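PDB 6PTM: uncharacterized protein from Bacteroides ovatus CL02T12C04, which probably acts as an exo-carrageenase of glycoside hydrolase family GH42, releasing sugar units from the ends of carrageenan chains. Local coordinates for residues E183-Y187 with H188-D192; F567-K570 with A571-I574; E602-L605 with K606-H610. One frame throughout, in Å; residues are numbered along the deposited sequence.

Contact 1. Residues E183-Y187 with H188-D192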
loop_
_atom_site.group_PDB
_atom_site.type_symbol
_atom_site.label_atom_id
_atom_site.label_comp_id
_atom_site.label_asym_id
_atom_site.label_seq_id
_atom_site.Cartn_x
_atom_site.Cartn_y
_atom_site.Cartn_z
ATOM N N GLU A 183 -10.723 -19.613 -17.861
ATOM C CA GLU A 183 -11.222 -20.192 -16.575
ATOM C C GLU A 183 -10.865 -19.247 -15.405
ATOM O O GLU A 183 -11.685 -19.150 -14.473
ATOM C CB GLU A 183 -10.701 -21.630 -16.353
ATOM C CG GLU A 183 -11.536 -22.452 -15.350
ATOM C CD GLU A 183 -10.976 -23.758 -14.752
ATOM O OE1 GLU A 183 -9.772 -24.086 -15.004
ATOM O OE2 GLU A 183 -11.751 -24.479 -14.011
ATOM N N TYR A 184 -9.726 -18.542 -15.474
ATOM C CA TYR A 184 -9.146 -17.731 -14.367
ATOM C C TYR A 184 -9.453 -16.226 -14.534
ATOM O O TYR A 184 -9.310 -15.502 -13.550
ATOM C CB TYR A 184 -7.638 -17.983 -14.261
ATOM C CG TYR A 184 -7.201 -19.393 -13.906
ATOM C CD1 TYR A 184 -8.097 -20.391 -13.554
ATOM C CD2 TYR A 184 -5.856 -19.735 -13.911
ATOM C CE1 TYR A 184 -7.676 -21.685 -13.253
ATOM C CE2 TYR A 184 -5.414 -21.016 -13.615
ATOM C CZ TYR A 184 -6.329 -22.006 -13.293
ATOM O OH TYR A 184 -5.903 -23.264 -12.982
ATOM N N ILE A 185 -9.856 -15.748 -15.720
ATOM C CA ILE A 185 -10.065 -14.288 -15.963
ATOM C C ILE A 185 -11.563 -13.951 -15.958
ATOM O O ILE A 185 -11.872 -12.751 -15.968
ATOM C CB ILE A 185 -9.354 -13.799 -17.249
ATOM C CG1 ILE A 185 -9.945 -14.446 -18.503
ATOM C CG2 ILE A 185 -7.849 -13.994 -17.142
ATOM C CD1 ILE A 185 -9.413 -13.894 -19.804
ATOM N N GLU A 186 -12.463 -14.947 -15.968
ATOM C CA GLU A 186 -13.928 -14.705 -15.895
ATOM C C GLU A 186 -14.284 -14.079 -14.544
ATOM O O GLU A 186 -15.000 -13.067 -14.547
ATOM C CB GLU A 186 -14.724 -15.979 -16.111
ATOM C CG GLU A 186 -14.874 -16.260 -17.576
ATOM C CD GLU A 186 -15.599 -17.546 -17.924
ATOM O OE1 GLU A 186 -15.879 -18.346 -17.007
ATOM O OE2 GLU A 186 -15.896 -17.711 -19.121
ATOM N N TYR A 187 -13.763 -14.609 -13.441
ATOM C CA TYR A 187 -14.153 -14.113 -12.093
ATOM C C TYR A 187 -12.976 -13.580 -11.272
ATOM O O TYR A 187 -13.260 -12.860 -10.299
ATOM C CB TYR A 187 -14.899 -15.213 -11.346
ATOM C CG TYR A 187 -16.132 -15.665 -12.085
ATOM C CD1 TYR A 187 -17.307 -14.941 -12.006
ATOM C CD2 TYR A 187 -16.126 -16.794 -12.886
ATOM C CE1 TYR A 187 -18.446 -15.325 -12.693
ATOM C CE2 TYR A 187 -17.267 -17.217 -13.540
ATOM C CZ TYR A 187 -18.431 -16.476 -13.453
ATOM O OH TYR A 187 -19.577 -16.844 -14.102
ATOM N N HIS A 188 -11.766 -14.080 -11.531
ATOM C CA HIS A 188 -10.604 -13.845 -10.632
ATOM C C HIS A 188 -9.671 -12.724 -11.093
ATOM O O HIS A 188 -8.498 -12.760 -10.729
ATOM C CB HIS A 188 -9.895 -15.174 -10.326
ATOM C CG HIS A 188 -10.728 -16.137 -9.549
ATOM N ND1 HIS A 188 -11.609 -16.998 -10.144
ATOM C CD2 HIS A 188 -10.813 -16.376 -8.226
ATOM C CE1 HIS A 188 -12.195 -17.719 -9.223
ATOM N NE2 HIS A 188 -11.730 -17.358 -8.049
ATOM N N GLY A 189 -10.194 -11.798 -11.883
ATOM C CA GLY A 189 -9.476 -10.599 -12.326
ATOM C C GLY A 189 -9.030 -10.776 -13.751
ATOM O O GLY A 189 -8.790 -11.943 -14.156
ATOM N N ASN A 190 -8.925 -9.675 -14.487
ATOM C CA ASN A 190 -8.473 -9.680 -15.907
ATOM C C ASN A 190 -7.389 -8.605 -16.114
ATOM O O ASN A 190 -7.454 -7.807 -17.069
ATOM C CB ASN A 190 -9.681 -9.586 -16.841
ATOM C CG ASN A 190 -9.310 -9.869 -18.279
ATOM O OD1 ASN A 190 -8.291 -10.490 -18.525
ATOM N ND2 ASN A 190 -10.173 -9.494 -19.200
ATOM N N LEU A 191 -6.373 -8.612 -15.266
ATOM C CA LEU A 191 -5.262 -7.642 -15.349
ATOM C C LEU A 191 -4.309 -8.064 -16.464
ATOM O O LEU A 191 -3.774 -9.181 -16.410
ATOM C CB LEU A 191 -4.531 -7.610 -14.013
ATOM C CG LEU A 191 -3.433 -6.559 -13.916
ATOM C CD1 LEU A 191 -4.024 -5.143 -13.954
ATOM C CD2 LEU A 191 -2.650 -6.785 -12.631
ATOM N N ASP A 192 -4.119 -7.173 -17.428
ATOM C CA ASP A 192 -3.213 -7.392 -18.577
ATOM C C ASP A 192 -1.878 -6.756 -18.201
ATOM O O ASP A 192 -1.727 -6.261 -17.048
ATOM C CB ASP A 192 -3.804 -6.772 -19.841
ATOM C CG ASP A 192 -3.371 -7.391 -21.169
ATOM O OD1 ASP A 192 -2.263 -8.001 -21.225
ATOM O OD2 ASP A 192 -4.118 -7.188 -22.154
HETATM O O HOH W 1 -12.250 -16.980 -13.070
HETATM O O HOH W 2 -12.516 -11.159 -13.536
#
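H188 packs against the carbonyl of Y184, with H188 CB 3.3 Å from Y184 O. The backbone N of H188 turns to the same oxygen, but that hydrogen bond is weak, with H188 N 3.5 Å from Y184 O. A water holds the imidazole: it lies in the ring plane, 3.0 Å from H188 ND1. CG lies opposite the carbonyl carbon, beside the backbone N (chi1 -65°), which turns ND1 to this water. The water also donates to E183 O (2.6 Å) and accepts from Y187 N. NE2, the other ring nitrogen, bonds T77 of helix 69-90. Y187 meets the H188 ring with its CB and carbonyl carbon, while its phenol leads away and bonds E72.

I185 CA-H points at the carbonyl of G189, with I185 CA 3.2 Å from G189 O and 155° at the hydrogen. I185 CG2 lies 3.7 Å from G189 O and also touches N190 OD1. K178 NZ bonds G189 O and H188 O, and R180 bonds N190 OD1. A second water bridges helix end and loop, accepting from G189 N (2.9 Å) and donating to I185 O (3.0 Å). With phi at 103°, a CB on G189 would press on the carbonyl O of H188, so glycine suits the place. This is the loop from helix 182-185 to strand 192-197, consistent with a beta-alpha-beta link in the (beta/alpha)8 barrel of GH42 enzymes.

Contact 2. Residues F567-K570 with A571-I574. With EDO (1,2-ethanediol), chain C.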
loop_
_atom_site.group_PDB
_atom_site.type_symbol
_atom_site.label_atom_id
_atom_site.label_comp_id
_atom_site.label_asym_id
_atom_site.label_seq_id
_atom_site.Cartn_x
_atom_site.Cartn_y
_atom_site.Cartn_z
ATOM N N PHE A 567 2.694 16.743 11.472
ATOM C CA PHE A 567 3.870 17.282 10.743
ATOM C C PHE A 567 4.964 16.225 10.594
ATOM O O PHE A 567 5.329 15.556 11.569
ATOM C CB PHE A 567 4.455 18.529 11.395
ATOM C CG PHE A 567 5.322 19.283 10.427
ATOM C CD1 PHE A 567 6.695 19.152 10.459
ATOM C CD2 PHE A 567 4.742 20.026 9.412
ATOM C CE1 PHE A 567 7.474 19.822 9.526
ATOM C CE2 PHE A 567 5.521 20.643 8.445
ATOM C CZ PHE A 567 6.885 20.565 8.529
ATOM N N TYR A 568 5.446 16.054 9.359
ATOM C CA TYR A 568 6.527 15.101 9.009
ATOM C C TYR A 568 7.645 15.890 8.325
ATOM O O TYR A 568 7.395 16.726 7.429
ATOM C CB TYR A 568 6.047 13.942 8.118
ATOM C CG TYR A 568 7.180 13.061 7.661
ATOM C CD1 TYR A 568 7.689 12.094 8.502
ATOM C CD2 TYR A 568 7.811 13.235 6.437
ATOM C CE1 TYR A 568 8.792 11.336 8.143
ATOM C CE2 TYR A 568 8.896 12.450 6.051
ATOM C CZ TYR A 568 9.409 11.515 6.920
ATOM O OH TYR A 568 10.466 10.704 6.590
ATOM N N THR A 569 8.880 15.656 8.722
ATOM C CA THR A 569 10.055 16.215 7.996
ATOM C C THR A 569 11.198 15.204 7.980
ATOM O O THR A 569 11.493 14.614 9.026
ATOM C CB THR A 569 10.545 17.541 8.576
ATOM O OG1 THR A 569 11.679 17.928 7.779
ATOM C CG2 THR A 569 10.847 17.474 10.057
ATOM N N LYS A 570 11.821 15.067 6.821
ATOM C CA LYS A 570 13.047 14.270 6.596
ATOM C C LYS A 570 14.179 14.783 7.487
ATOM O O LYS A 570 15.068 13.990 7.753
ATOM C CB LYS A 570 13.456 14.358 5.124
ATOM C CG LYS A 570 12.524 13.602 4.172
ATOM C CD LYS A 570 12.853 13.777 2.683
ATOM C CE LYS A 570 12.402 15.131 2.184
ATOM N NZ LYS A 570 12.809 15.403 0.781
ATOM N N ALA A 571 14.189 16.060 7.872
ATOM C CA ALA A 571 15.178 16.605 8.842
ATOM C C ALA A 571 15.225 15.744 10.117
ATOM O O ALA A 571 16.319 15.453 10.591
ATOM C CB ALA A 571 14.846 18.052 9.172
ATOM N N SER A 572 14.075 15.353 10.676
ATOM C CA SER A 572 14.012 14.495 11.891
ATOM C C SER A 572 14.165 13.017 11.541
ATOM O O SER A 572 14.825 12.345 12.332
ATOM C CB SER A 572 12.764 14.735 12.711
ATOM O OG SER A 572 12.826 15.968 13.412
ATOM N N SER A 573 13.582 12.494 10.444
ATOM C CA SER A 573 13.625 11.029 10.165
ATOM C C SER A 573 15.046 10.596 9.829
ATOM O O SER A 573 15.438 9.472 10.213
ATOM C CB SER A 573 12.634 10.606 9.098
ATOM O OG SER A 573 12.824 11.341 7.907
ATOM N N ILE A 574 15.806 11.418 9.090
ATOM C CA ILE A 574 17.196 11.052 8.711
ATOM C C ILE A 574 18.102 11.093 9.956
ATOM O O ILE A 574 18.918 10.189 10.088
ATOM C CB ILE A 574 17.699 11.921 7.548
ATOM C CG1 ILE A 574 16.901 11.647 6.257
ATOM C CG2 ILE A 574 19.196 11.689 7.357
ATOM C CD1 ILE A 574 17.247 12.603 5.092
HETATM C C1 EDO C . 16.351 14.922 0.886
HETATM O O1 EDO C . 15.466 15.555 0.008
HETATM C C2 EDO C . 16.276 15.570 2.232
HETATM O O2 EDO C . 16.863 16.853 2.293
#
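The carbonyl of T569 accepts from both S572 N (3.2 Å) and S573 N (3.3 Å), the first from above its plane and the second within it, and I574 N bonds K570 O at 3.0 Å to continue the helix. T569 holds the N-cap position. Its hydroxyl accepts from the backbone, with A571 N 3.1 Å from T569 OG1. The torsion (chi1 179°) swings OG1 round to the carbonyl side of the residue, where it can meet that N-H. D627 bonds the same hydroxyl and may fix its rotation.

Y568 reaches along the first turn to S573. Its OH lies 2.8 Å from S573 OG, within hydrogen-bonding distance; K570 O is a weaker, longer alternative for the serine hydroxyl. S573 OG stands between its own N and carbonyl carbon (chi1 55°), which also brings it 3.2 Å from K570 CA. R405 bonds the phenol oxygen as well, and the Y568 ring meets W400 and stacks edge-to-face with F456.

The K570 chain leaves the helix surface and bends at CG-CD (chi3 -76°). K570 NZ bonds O1 of an ethanediol, probably from the crystallisation liquor, at 2.8 Å. D410 forms a salt bridge with the same NZ. I574 CG1 lies 3.3 Å from K570 O. This is a threonine N-cap where strand 564-567 passes into helix 570-575, in a five-stranded parallel sheet of order 2-1-3-4-5. Such a flavodoxin-like alpha/beta domain is consistent with the second domain of GH42 enzymes.

Contact 3. Residues E602-L605 with K606-H610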
loop_
_atom_site.group_PDB
_atom_site.type_symbol
_atom_site.label_atom_id
_atom_site.label_comp_id
_atom_site.label_asym_id
_atom_site.label_seq_id
_atom_site.Cartn_x
_atom_site.Cartn_y
_atom_site.Cartn_z
ATOM N N GLU A 602 6.376 20.441 4.382
ATOM C CA GLU A 602 6.556 21.652 3.560
ATOM C C GLU A 602 5.868 21.489 2.186
ATOM O O GLU A 602 5.148 22.399 1.755
ATOM C CB GLU A 602 8.041 21.958 3.382
ATOM C CG GLU A 602 8.259 23.159 2.464
ATOM C CD GLU A 602 9.685 23.678 2.389
ATOM O OE1 GLU A 602 10.597 23.113 3.050
ATOM O OE2 GLU A 602 9.877 24.643 1.632
ATOM N N GLY A 603 6.073 20.358 1.508
ATOM C CA GLY A 603 5.544 20.137 0.151
ATOM C C GLY A 603 4.028 20.104 0.121
ATOM O O GLY A 603 3.414 20.679 -0.783
ATOM N N ILE A 604 3.407 19.463 1.095
ATOM C CA ILE A 604 1.929 19.446 1.218
ATOM C C ILE A 604 1.417 20.875 1.460
ATOM O O ILE A 604 0.410 21.282 0.811
ATOM C CB ILE A 604 1.516 18.430 2.307
ATOM C CG1 ILE A 604 1.702 16.994 1.811
ATOM C CG2 ILE A 604 0.101 18.653 2.791
ATOM C CD1 ILE A 604 1.657 15.926 2.906
ATOM N N LEU A 605 2.029 21.625 2.375
ATOM C CA LEU A 605 1.528 22.994 2.676
ATOM C C LEU A 605 1.687 23.832 1.408
ATOM O O LEU A 605 0.802 24.658 1.119
ATOM C CB LEU A 605 2.284 23.604 3.864
ATOM C CG LEU A 605 1.613 23.430 5.228
ATOM C CD1 LEU A 605 1.380 21.963 5.539
ATOM C CD2 LEU A 605 2.487 23.999 6.309
ATOM N N LYS A 606 2.762 23.646 0.652
ATOM C CA LYS A 606 2.979 24.522 -0.529
ATOM C C LYS A 606 2.106 24.102 -1.709
ATOM O O LYS A 606 1.824 24.959 -2.517
ATOM C CB LYS A 606 4.444 24.555 -0.936
ATOM C CG LYS A 606 5.282 25.241 0.120
ATOM C CD LYS A 606 6.707 25.474 -0.277
ATOM C CE LYS A 606 7.126 26.871 0.127
ATOM N NZ LYS A 606 8.555 26.868 0.486
ATOM N N ASN A 607 1.720 22.841 -1.835
ATOM C CA ASN A 607 1.120 22.358 -3.107
ATOM C C ASN A 607 -0.342 21.958 -2.961
ATOM O O ASN A 607 -0.930 21.738 -3.997
ATOM C CB ASN A 607 1.922 21.181 -3.654
ATOM C CG ASN A 607 3.279 21.664 -4.112
ATOM O OD1 ASN A 607 3.371 22.280 -5.174
ATOM N ND2 ASN A 607 4.306 21.446 -3.301
ATOM N N ASN A 608 -0.861 21.759 -1.745
ATOM C CA ASN A 608 -2.208 21.166 -1.517
ATOM C C ASN A 608 -3.112 22.181 -0.809
ATOM O O ASN A 608 -2.641 22.985 -0.003
ATOM C CB ASN A 608 -2.134 19.872 -0.704
ATOM C CG ASN A 608 -1.437 18.729 -1.407
ATOM O OD1 ASN A 608 -0.947 18.889 -2.523
ATOM N ND2 ASN A 608 -1.343 17.583 -0.736
ATOM N N PRO A 609 -4.437 22.213 -1.083
ATOM C CA PRO A 609 -5.329 23.084 -0.305
ATOM C C PRO A 609 -5.278 22.734 1.194
ATOM O O PRO A 609 -5.172 21.567 1.545
ATOM C CB PRO A 609 -6.718 22.898 -0.931
ATOM C CG PRO A 609 -6.590 21.768 -1.953
ATOM C CD PRO A 609 -5.106 21.567 -2.223
ATOM N N HIS A 610 -5.318 23.753 2.057
ATOM C CA HIS A 610 -5.128 23.638 3.527
ATOM C C HIS A 610 -6.453 23.210 4.167
ATOM O O HIS A 610 -7.009 23.958 4.982
ATOM C CB HIS A 610 -4.575 24.941 4.103
ATOM C CG HIS A 610 -3.195 25.241 3.602
ATOM N ND1 HIS A 610 -2.495 26.377 3.968
ATOM C CD2 HIS A 610 -2.419 24.617 2.691
ATOM C CE1 HIS A 610 -1.337 26.392 3.347
ATOM N NE2 HIS A 610 -1.247 25.303 2.611
#
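E602 and K606 run alongside each other, one turn apart, and end in a salt bridge with E602 OE2 2.8 Å from K606 NZ. The ammonium comes to the anti side of the carboxylate, close to its plane. The lysine chain bends twice beyond CG to get there. The glutamate is extended, with CG opposite the backbone N (chi1 177°). Next to them, N607 folds its amide back on the helix. N607 ND2 donates to G603 O at 2.8 Å, with G603 O near the amide plane. The N607 backbone N makes weak bonds to G603 O and I604 O, so the side chain adds a firmer hold on the first carbonyl. K606 and N607 are exposed and touch a crystal neighbour, which may influence their poses.

H610 closes the end. Its NE2 is 2.6 Å from L605 O, and the bond is nearly straight at 175°. The oxygen lies in the ring plane and offers a lone pair in its own carbonyl plane. Two regular backbone bonds run beside these: K606 N to E602 O and N608 N to I604 O, both 2.9 Å. N608 ND2 lies 4.0 Å from I604 CG2.

Further partners position these groups. S626 bonds E602 OE1, the oxygen that K606 does not take, and V460 O takes the polar end of N608, tying the helix end to helix 448-460. E637 bonds H610 ND1, which holds the ring from its other nitrogen and may favour a positive imidazole. N608 is the first residue to leave helical geometry. This is a helix C-terminus where side chains of N607 and H610 bond the carbonyls of G603 and L605, after strand 597-600 of the parallel sheet of the alpha/beta domain.

Contacts 2 and 3 belong to one alpha/beta unit. Their centres are about 16 Å apart, and they touch where F567 CE2 packs 4.2 Å from E602 N. Each helix follows one of two neighbouring parallel strands, 564-567 and 597-600, and Y568 pairs by backbone with A600. D627 of helix 625-636 joins them too: it bonds T569 and touches E602. Contact 1 is separate. It lies on the opposite side of the chain's centre, about 42 Å from contact 2 and 40 Å from contact 3 between centres. The ethanediol belongs to contact 2 alone and does not by itself mark a substrate site.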